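Local coordinates for Lmo2470 protein (Listeria monocytogenes EGD-e, PDB 5HL3), which is a calcium-binding internalin of the leucine-rich repeat family that interacts with host afadin and facilitates crossing of the basement membrane, at residues I191-T205 with N212-L226. Sequence-based numbering, arbitrary orientation.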
ATOM      1  N   ILE A 191      -6.595  14.821  -7.697  1.00 12.70           N
ATOM      2  CA  ILE A 191      -5.188  14.416  -7.920  1.00 12.51           C
ATOM      3  C   ILE A 191      -5.029  13.809  -9.322  1.00 12.56           C
ATOM      4  O   ILE A 191      -4.576  12.667  -9.501  1.00 12.37           O
ATOM      5  CB  ILE A 191      -4.636  13.519  -6.797  1.00 12.21           C
ATOM      6  CG1 ILE A 191      -5.529  12.287  -6.541  1.00 12.11           C
ATOM      7  CG2 ILE A 191      -4.435  14.335  -5.520  1.00 12.21           C
ATOM      8  CD1 ILE A 191      -4.938  11.332  -5.534  1.00 11.87           C
ATOM      9  N   PRO A 192      -5.357  14.595 -10.358  1.00 12.85           N
ATOM     10  CA  PRO A 192      -5.349  14.040 -11.729  1.00 12.96           C
ATOM     11  C   PRO A 192      -3.993  13.715 -12.312  1.00 12.90           C
ATOM     12  O   PRO A 192      -3.941  13.102 -13.387  1.00 12.99           O
ATOM     13  CB  PRO A 192      -6.056  15.116 -12.538  1.00 13.34           C
ATOM     14  CG  PRO A 192      -5.700  16.351 -11.844  1.00 13.42           C
ATOM     15  CD  PRO A 192      -5.741  16.018 -10.374  1.00 13.13           C
ATOM     16  N   ASN A 193      -2.910  14.100 -11.639  0.50 12.78           N
ATOM     17  CA  ASN A 193      -1.574  13.705 -12.098  0.50 12.73           C
ATOM     18  C   ASN A 193      -1.112  12.396 -11.483  0.50 12.42           C
ATOM     19  O   ASN A 193      -0.013  11.927 -11.783  0.50 12.39           O
ATOM     20  CB  ASN A 193      -0.551  14.806 -11.815  0.50 12.81           C
ATOM     21  CG  ASN A 193      -0.754  16.019 -12.691  0.50 13.17           C
ATOM     22  OD1 ASN A 193      -1.631  16.036 -13.579  0.50 13.38           O
ATOM     23  ND2 ASN A 193       0.056  17.034 -12.464  0.50 13.29           N
ATOM     24  N   LEU A 194      -1.941  11.773 -10.651  1.00 12.25           N
ATOM     25  CA  LEU A 194      -1.530  10.544  -9.985  1.00 12.00           C
ATOM     26  C   LEU A 194      -1.189   9.470 -11.018  1.00 12.03           C
ATOM     27  O   LEU A 194      -2.003   9.172 -11.888  1.00 12.16           O
ATOM     28  CB  LEU A 194      -2.644  10.054  -9.049  1.00 11.88           C
ATOM     29  CG  LEU A 194      -2.197   8.918  -8.128  1.00 11.66           C
ATOM     30  CD1 LEU A 194      -1.281   9.422  -7.039  1.00 11.55           C
ATOM     31  CD2 LEU A 194      -3.411   8.214  -7.537  1.00 11.61           C
ATOM     32  N   THR A 195       0.025   8.908 -10.928  0.50 11.94           N
ATOM     33  CA  THR A 195       0.465   7.849 -11.860  0.50 12.00           C
ATOM     34  C   THR A 195       0.623   6.491 -11.198  0.50 11.81           C
ATOM     35  O   THR A 195       0.445   5.481 -11.869  0.50 11.86           O
ATOM     36  CB  THR A 195       1.779   8.200 -12.603  0.50 12.16           C
ATOM     37  OG1 THR A 195       2.909   8.020 -11.750  0.50 12.02           O
ATOM     38  CG2 THR A 195       1.716   9.597 -13.123  0.50 12.37           C
ATOM     39  N   PHE A 196       0.927   6.460  -9.897  1.00 11.63           N
ATOM     40  CA  PHE A 196       1.180   5.198  -9.166  1.00 11.49           C
ATOM     41  C   PHE A 196       0.342   5.170  -7.901  1.00 11.36           C
ATOM     42  O   PHE A 196       0.457   6.060  -7.059  1.00 11.31           O
ATOM     43  CB  PHE A 196       2.686   5.137  -8.813  1.00 11.81           C
ATOM     44  CG  PHE A 196       3.599   5.299 -10.022  1.00 12.77           C
ATOM     45  CD1 PHE A 196       3.827   4.253 -10.918  1.00 13.52           C
ATOM     46  CD2 PHE A 196       4.227   6.501 -10.261  1.00 13.38           C
ATOM     47  CE1 PHE A 196       4.656   4.431 -11.999  1.00 14.09           C
ATOM     48  CE2 PHE A 196       5.072   6.677 -11.334  1.00 13.99           C
ATOM     49  CZ  PHE A 196       5.269   5.642 -12.216  1.00 14.25           C
ATOM     50  N   LEU A 197      -0.525   4.173  -7.782  1.00 11.33           N
ATOM     51  CA  LEU A 197      -1.395   4.003  -6.615  1.00 11.25           C
ATOM     52  C   LEU A 197      -1.223   2.578  -6.105  1.00 11.20           C
ATOM     53  O   LEU A 197      -1.658   1.610  -6.764  1.00 11.25           O
ATOM     54  CB  LEU A 197      -2.838   4.297  -6.974  1.00 11.33           C
ATOM     55  CG  LEU A 197      -3.901   4.198  -5.869  1.00 11.31           C
ATOM     56  CD1 LEU A 197      -3.485   5.012  -4.653  1.00 11.25           C
ATOM     57  CD2 LEU A 197      -5.251   4.628  -6.380  1.00 11.44           C
ATOM     58  N   ASP A 198      -0.530   2.439  -4.976  1.00 11.12           N
ATOM     59  CA  ASP A 198      -0.257   1.107  -4.379  1.00 11.12           C
ATOM     60  C   ASP A 198      -1.192   0.878  -3.207  1.00 11.11           C
ATOM     61  O   ASP A 198      -1.089   1.541  -2.178  1.00 11.08           O
ATOM     62  CB  ASP A 198       1.213   0.976  -3.954  1.00 11.50           C
ATOM     63  CG  ASP A 198       1.620  -0.466  -3.696  1.00 12.19           C
ATOM     64  OD1 ASP A 198       0.720  -1.324  -3.573  1.00 12.72           O
ATOM     65  OD2 ASP A 198       2.846  -0.759  -3.598  1.00 14.02           O
ATOM     66  N   LEU A 199      -2.086  -0.083  -3.371  1.00 11.17           N
ATOM     67  CA  LEU A 199      -3.104  -0.446  -2.347  1.00 11.22           C
ATOM     68  C   LEU A 199      -2.995  -1.913  -1.976  1.00 11.29           C
ATOM     69  O   LEU A 199      -3.932  -2.470  -1.411  1.00 11.37           O
ATOM     70  CB  LEU A 199      -4.481  -0.103  -2.861  1.00 11.27           C
ATOM     71  CG  LEU A 199      -4.721   1.372  -3.158  1.00 11.26           C
ATOM     72  CD1 LEU A 199      -6.042   1.594  -3.841  1.00 11.36           C
ATOM     73  CD2 LEU A 199      -4.650   2.175  -1.890  1.00 11.25           C
ATOM     74  N   ASN A 200      -1.860  -2.544  -2.258  1.00 11.29           N
ATOM     75  CA  ASN A 200      -1.730  -3.961  -1.943  1.00 11.40           C
ATOM     76  C   ASN A 200      -1.863  -4.217  -0.452  1.00 11.46           C
ATOM     77  O   ASN A 200      -1.494  -3.377   0.357  1.00 11.41           O
ATOM     78  CB  ASN A 200      -0.469  -4.566  -2.557  1.00 11.56           C
ATOM     79  CG  ASN A 200       0.785  -4.411  -1.714  1.00 12.09           C
ATOM     80  OD1 ASN A 200       1.024  -5.206  -0.784  1.00 13.33           O
ATOM     81  ND2 ASN A 200       1.643  -3.514  -2.125  1.00 12.61           N
ATOM     82  N   ALA A 201      -2.390  -5.375  -0.082  1.00 11.61           N
ATOM     83  CA  ALA A 201      -2.504  -5.771   1.350  1.00 11.74           C
ATOM     84  C   ALA A 201      -3.372  -4.807   2.162  1.00 11.73           C
ATOM     85  O   ALA A 201      -3.016  -4.343   3.240  1.00 11.76           O
ATOM     86  CB  ALA A 201      -1.133  -6.006   1.989  1.00 11.78           C
ATOM     87  N   ASN A 202      -4.536  -4.496   1.622  1.00 11.72           N
ATOM     88  CA  ASN A 202      -5.593  -3.784   2.345  1.00 11.79           C
ATOM     89  C   ASN A 202      -6.803  -4.714   2.465  1.00 11.98           C
ATOM     90  O   ASN A 202      -6.647  -5.935   2.368  1.00 12.08           O
ATOM     91  CB  ASN A 202      -5.889  -2.425   1.693  1.00 11.66           C
ATOM     92  CG  ASN A 202      -4.908  -1.362   2.137  1.00 11.55           C
ATOM     93  OD1 ASN A 202      -5.019  -0.814   3.229  1.00 11.62           O
ATOM     94  ND2 ASN A 202      -3.922  -1.084   1.310  1.00 11.41           N
ATOM     95  N   LEU A 203      -7.958  -4.146   2.772  1.00 12.07           N
ATOM     96  CA  LEU A 203      -9.214  -4.902   2.993  1.00 12.30           C
ATOM     97  C   LEU A 203     -10.280  -4.458   2.023  1.00 12.29           C
ATOM     98  O   LEU A 203     -11.471  -4.497   2.318  1.00 12.48           O
ATOM     99  CB  LEU A 203      -9.673  -4.666   4.433  1.00 12.50           C
ATOM    100  CG  LEU A 203      -8.652  -5.032   5.551  1.00 12.57           C
ATOM    101  CD1 LEU A 203      -9.158  -4.653   6.940  1.00 12.80           C
ATOM    102  CD2 LEU A 203      -8.275  -6.507   5.501  1.00 12.67           C
ATOM    103  N   LEU A 204      -9.858  -4.058   0.827  1.00 12.11           N
ATOM    104  CA  LEU A 204     -10.809  -3.521  -0.133  1.00 12.12           C
ATOM    105  C   LEU A 204     -11.726  -4.586  -0.716  1.00 12.27           C
ATOM    106  O   LEU A 204     -11.262  -5.664  -1.081  1.00 12.27           O
ATOM    107  CB  LEU A 204     -10.078  -2.803  -1.292  1.00 11.93           C
ATOM    108  CG  LEU A 204      -9.207  -1.601  -0.901  1.00 11.79           C
ATOM    109  CD1 LEU A 204      -8.334  -1.209  -2.069  1.00 11.64           C
ATOM    110  CD2 LEU A 204     -10.084  -0.443  -0.484  1.00 11.88           C
ATOM    111  N   THR A 205     -13.015  -4.251  -0.870  1.00 12.75           N
ATOM    112  CA  THR A 205     -13.944  -5.158  -1.540  1.00 13.46           C
ATOM    113  C   THR A 205     -14.303  -4.704  -2.954  1.00 13.43           C
ATOM    114  O   THR A 205     -14.889  -5.460  -3.734  1.00 13.78           O
ATOM    115  CB  THR A 205     -15.249  -5.384  -0.746  1.00 14.24           C
ATOM    116  OG1 THR A 205     -15.857  -4.133  -0.475  1.00 15.37           O
ATOM    117  CG2 THR A 205     -14.963  -6.070   0.539  1.00 14.67           C
ATOM    118  N   ASN A 212     -11.453  10.591 -12.072  1.00 13.19           N
ATOM    119  CA  ASN A 212     -10.463  11.604 -12.496  1.00 13.26           C
ATOM    120  C   ASN A 212      -9.009  11.184 -12.263  1.00 12.98           C
ATOM    121  O   ASN A 212      -8.207  11.918 -11.657  1.00 12.90           O
ATOM    122  CB  ASN A 212     -10.750  12.931 -11.777  1.00 13.40           C
ATOM    123  CG  ASN A 212      -9.992  14.093 -12.384  1.00 13.58           C
ATOM    124  OD1 ASN A 212      -9.668  14.072 -13.573  1.00 13.94           O
ATOM    125  ND2 ASN A 212      -9.697  15.114 -11.581  1.00 13.61           N
ATOM    126  N   LEU A 213      -8.654  10.022 -12.784  1.00 12.86           N
ATOM    127  CA  LEU A 213      -7.261   9.540 -12.758  1.00 12.66           C
ATOM    128  C   LEU A 213      -6.778   9.240 -14.183  1.00 12.82           C
ATOM    129  O   LEU A 213      -6.397   8.116 -14.504  1.00 12.72           O
ATOM    130  CB  LEU A 213      -7.129   8.310 -11.853  1.00 12.38           C
ATOM    131  CG  LEU A 213      -7.437   8.527 -10.370  1.00 12.24           C
ATOM    132  CD1 LEU A 213      -7.317   7.239  -9.569  1.00 12.03           C
ATOM    133  CD2 LEU A 213      -6.579   9.618  -9.718  1.00 12.20           C
ATOM    134  N   PRO A 214      -6.755  10.260 -15.041  1.00 13.10           N
ATOM    135  CA  PRO A 214      -6.399  10.057 -16.461  1.00 13.33           C
ATOM    136  C   PRO A 214      -4.953   9.673 -16.736  1.00 13.29           C
ATOM    137  O   PRO A 214      -4.659   9.251 -17.866  1.00 13.73           O
ATOM    138  CB  PRO A 214      -6.704  11.424 -17.092  1.00 13.68           C
ATOM    139  CG  PRO A 214      -6.522  12.393 -15.974  1.00 13.57           C
ATOM    140  CD  PRO A 214      -7.025  11.690 -14.751  1.00 13.26           C
ATOM    141  N   LYS A 215      -4.069   9.844 -15.750  1.00 13.28           N
ATOM    142  CA  LYS A 215      -2.643   9.560 -15.897  1.00 13.48           C
ATOM    143  C   LYS A 215      -2.196   8.327 -15.133  1.00 12.79           C
ATOM    144  O   LYS A 215      -1.028   7.992 -15.158  1.00 12.61           O
ATOM    145  CB  LYS A 215      -1.826  10.775 -15.462  1.00 14.42           C
ATOM    146  CG  LYS A 215      -1.972  11.945 -16.444  1.00 16.14           C
ATOM    147  CD  LYS A 215      -1.220  13.164 -15.988  1.00 18.43           C
ATOM    148  CE  LYS A 215      -0.988  14.187 -17.074  1.00 20.98           C
ATOM    149  NZ  LYS A 215      -0.134  15.246 -16.448  1.00 23.00           N
ATOM    150  N   LEU A 216      -3.116   7.658 -14.447  1.00 12.49           N
ATOM    151  CA  LEU A 216      -2.733   6.479 -13.651  1.00 12.25           C
ATOM    152  C   LEU A 216      -2.229   5.356 -14.552  1.00 12.33           C
ATOM    153  O   LEU A 216      -2.939   4.915 -15.457  1.00 12.49           O
ATOM    154  CB  LEU A 216      -3.952   5.998 -12.860  1.00 12.13           C
ATOM    155  CG  LEU A 216      -3.654   4.911 -11.814  1.00 11.90           C
ATOM    156  CD1 LEU A 216      -2.861   5.472 -10.670  1.00 11.75           C
ATOM    157  CD2 LEU A 216      -4.954   4.312 -11.318  1.00 11.87           C
ATOM    158  N   THR A 217      -1.005   4.889 -14.296  1.00 12.24           N
ATOM    159  CA  THR A 217      -0.417   3.790 -15.078  1.00 12.35           C
ATOM    160  C   THR A 217      -0.350   2.491 -14.290  1.00 12.19           C
ATOM    161  O   THR A 217      -0.436   1.425 -14.876  1.00 12.26           O
ATOM    162  CB  THR A 217       1.010   4.129 -15.602  1.00 12.49           C
ATOM    163  OG1 THR A 217       1.918   4.329 -14.518  1.00 12.31           O
ATOM    164  CG2 THR A 217       0.958   5.348 -16.526  1.00 12.74           C
ATOM    165  N   ASP A 218      -0.164   2.581 -12.980  1.00 12.45           N
ATOM    166  CA  ASP A 218       0.050   1.389 -12.145  1.00 12.97           C
ATOM    167  C   ASP A 218      -0.876   1.407 -10.944  1.00 12.17           C
ATOM    168  O   ASP A 218      -0.797   2.325 -10.122  1.00 12.22           O
ATOM    169  CB  ASP A 218       1.507   1.337 -11.673  1.00 14.43           C
ATOM    170  CG  ASP A 218       2.476   1.154 -12.796  1.00 16.78           C
ATOM    171  OD1 ASP A 218       2.638   2.048 -13.637  1.00 20.60           O
ATOM    172  OD2 ASP A 218       3.116   0.096 -12.859  1.00 22.48           O
ATOM    173  N   LEU A 219      -1.737   0.403 -10.852  1.00 11.65           N
ATOM    174  CA  LEU A 219      -2.713   0.274  -9.770  1.00 11.55           C
ATOM    175  C   LEU A 219      -2.500  -1.110  -9.178  1.00 11.52           C
ATOM    176  O   LEU A 219      -2.794  -2.113  -9.833  1.00 11.62           O
ATOM    177  CB  LEU A 219      -4.136   0.474 -10.295  1.00 11.64           C
ATOM    178  CG  LEU A 219      -5.285   0.319  -9.304  1.00 11.60           C
ATOM    179  CD1 LEU A 219      -5.083   1.193  -8.084  1.00 11.48           C
ATOM    180  CD2 LEU A 219      -6.591   0.651  -9.960  1.00 11.73           C
ATOM    181  N   ASN A 220      -2.058  -1.172  -7.929  1.00 11.41           N
ATOM    182  CA  ASN A 220      -1.755  -2.461  -7.295  1.00 11.42           C
ATOM    183  C   ASN A 220      -2.816  -2.771  -6.250  1.00 11.40           C
ATOM    184  O   ASN A 220      -2.901  -2.092  -5.244  1.00 11.32           O
ATOM    185  CB  ASN A 220      -0.351  -2.428  -6.663  1.00 11.38           C
ATOM    186  CG  ASN A 220       0.083  -3.785  -6.180  1.00 11.45           C
ATOM    187  OD1 ASN A 220      -0.732  -4.698  -6.061  1.00 11.51           O
ATOM    188  ND2 ASN A 220       1.344  -3.926  -5.875  1.00 11.47           N
ATOM    189  N   LEU A 221      -3.637  -3.793  -6.525  1.00 11.50           N
ATOM    190  CA  LEU A 221      -4.688  -4.251  -5.615  1.00 11.54           C
ATOM    191  C   LEU A 221      -4.437  -5.654  -5.104  1.00 11.63           C
ATOM    192  O   LEU A 221      -5.358  -6.323  -4.636  1.00 11.73           O
ATOM    193  CB  LEU A 221      -6.073  -4.163  -6.287  1.00 11.62           C
ATOM    194  CG  LEU A 221      -6.499  -2.816  -6.873  1.00 11.59           C
ATOM    195  CD1 LEU A 221      -7.847  -2.879  -7.536  1.00 11.72           C
ATOM    196  CD2 LEU A 221      -6.460  -1.694  -5.892  1.00 11.50           C
ATOM    197  N   ARG A 222      -3.192  -6.119  -5.185  0.50 11.64           N
ATOM    198  CA  ARG A 222      -2.864  -7.477  -4.750  0.50 11.78           C
ATOM    199  C   ARG A 222      -3.232  -7.672  -3.282  0.50 11.81           C
ATOM    200  O   ARG A 222      -3.097  -6.762  -2.471  0.50 11.70           O
ATOM    201  CB  ARG A 222      -1.365  -7.720  -4.949  0.50 11.80           C
ATOM    202  CG  ARG A 222      -0.837  -9.086  -4.567  0.50 11.98           C
ATOM    203  CD  ARG A 222       0.606  -9.223  -5.063  0.50 12.30           C
ATOM    204  NE  ARG A 222       1.092 -10.611  -5.067  0.50 12.86           N
ATOM    205  CZ  ARG A 222       1.781 -11.154  -4.072  0.50 13.24           C
ATOM    206  NH1 ARG A 222       2.031 -10.425  -2.997  0.50 13.37           N
ATOM    207  NH2 ARG A 222       2.212 -12.413  -4.139  0.50 13.74           N
ATOM    208  N   HIS A 223      -3.697  -8.864  -2.936  0.50 11.98           N
ATOM    209  CA  HIS A 223      -3.991  -9.188  -1.550  0.50 12.07           C
ATOM    210  C   HIS A 223      -5.019  -8.252  -0.916  0.50 12.01           C
ATOM    211  O   HIS A 223      -4.782  -7.677   0.140  0.50 11.99           O
ATOM    212  CB  HIS A 223      -2.698  -9.268  -0.704  0.50 12.09           C
ATOM    213  CG  HIS A 223      -2.065 -10.631  -0.679  0.50 12.30           C
ATOM    214  ND1 HIS A 223      -2.724 -11.744  -0.193  0.50 12.53           N
ATOM    215  CD2 HIS A 223      -0.827 -11.054  -1.034  0.50 12.35           C
ATOM    216  CE1 HIS A 223      -1.926 -12.793  -0.263  0.50 12.72           C
ATOM    217  NE2 HIS A 223      -0.774 -12.405  -0.775  0.50 12.62           N
ATOM    218  N   ASN A 224      -6.177  -8.120  -1.553  1.00 12.03           N
ATOM    219  CA  ASN A 224      -7.315  -7.407  -0.968  1.00 12.05           C
ATOM    220  C   ASN A 224      -8.441  -8.439  -0.821  1.00 12.27           C
ATOM    221  O   ASN A 224      -8.175  -9.651  -0.778  1.00 12.41           O
ATOM    222  CB  ASN A 224      -7.644  -6.179  -1.814  1.00 11.91           C
ATOM    223  CG  ASN A 224      -6.817  -4.989  -1.398  1.00 11.75           C
ATOM    224  OD1 ASN A 224      -7.152  -4.326  -0.439  1.00 11.77           O
ATOM    225  ND2 ASN A 224      -5.725  -4.766  -2.057  1.00 11.63           N
ATOM    226  N   ASN A 225      -9.672  -7.953  -0.693  1.00 12.34           N
ATOM    227  CA  ASN A 225     -10.843  -8.820  -0.527  1.00 12.58           C
ATOM    228  C   ASN A 225     -11.808  -8.657  -1.709  1.00 12.60           C
ATOM    229  O   ASN A 225     -13.032  -8.742  -1.550  1.00 12.78           O
ATOM    230  CB  ASN A 225     -11.566  -8.487   0.788  1.00 12.74           C
ATOM    231  CG  ASN A 225     -10.779  -8.898   2.008  1.00 12.81           C
ATOM    232  OD1 ASN A 225     -10.068  -9.887   2.014  1.00 12.87           O
ATOM    233  ND2 ASN A 225     -10.920  -8.112   3.079  1.00 12.86           N
ATOM    234  N   LEU A 226     -11.274  -8.426  -2.905  1.00 12.45           N
ATOM    235  CA  LEU A 226     -12.132  -8.267  -4.101  1.00 12.49           C
ATOM    236  C   LEU A 226     -12.773  -9.615  -4.384  1.00 12.71           C
ATOM    237  O   LEU A 226     -12.072 -10.608  -4.590  1.00 12.75           O
ATOM    238  CB  LEU A 226     -11.281  -7.805  -5.286  1.00 12.33           C
ATOM    239  CG  LEU A 226     -10.476  -6.526  -5.059  1.00 12.13           C
ATOM    240  CD1 LEU A 226      -9.533  -6.300  -6.232  1.00 12.03           C
ATOM    241  CD2 LEU A 226     -11.341  -5.332  -4.834  1.00 12.14           C
TER
HETATM  242  O   HOH W   1      -8.249  12.993  -9.062  1.00 11.54           O
HETATM  243  O   HOH W   2      -4.253  10.366 -12.941  1.00 10.97           O
HETATM  244  O   HOH W   3       3.179  -1.617  -6.460  1.00 30.18           O
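Asn224 reaches across to Leu199 and Leu204 with both ends of its amide: ND2 donates to Leu199 O at 3.0 Å, nearly straight (174°) but from above the carbonyl plane, and OD1 accepts Leu204 N at 3.0 Å. Asn202 ND2 meets Leu199 O from the opposite face, so two asparagine amides grip one carbonyl; it also donates to Leu177 O of the preceding turn. Upstream, parallel strands 196-198 and 218-220 are joined by Leu197 N to Asp218 O and Asn220 N to Leu197 O, while Thr195 O takes both Thr217 N and Asp218 N. On one sheet face Asp198 and Asn220 lie side by side, carboxylate and amide only 11° apart; a water accepts from Asn220 ND2 and donates weakly to Asp198 OD2. Each closes an Asx turn, onto Asn200 N and Arg222 N. Phe196 CE1 lies 3.5 Å from Asp218 OD1. On the other face, Leu197 CD2 packs 3.8 Å from Leu219 CD1; CG anti to the backbone N in both (chi1 -179° in Leu197) points them inward together. Leu199 CD1 likewise meets Leu221 CD2. Inward leucines beside an asparagine row mark leucine-rich repeats: the amides bond backbone groups beyond the short strands, joining adjacent solenoid turns.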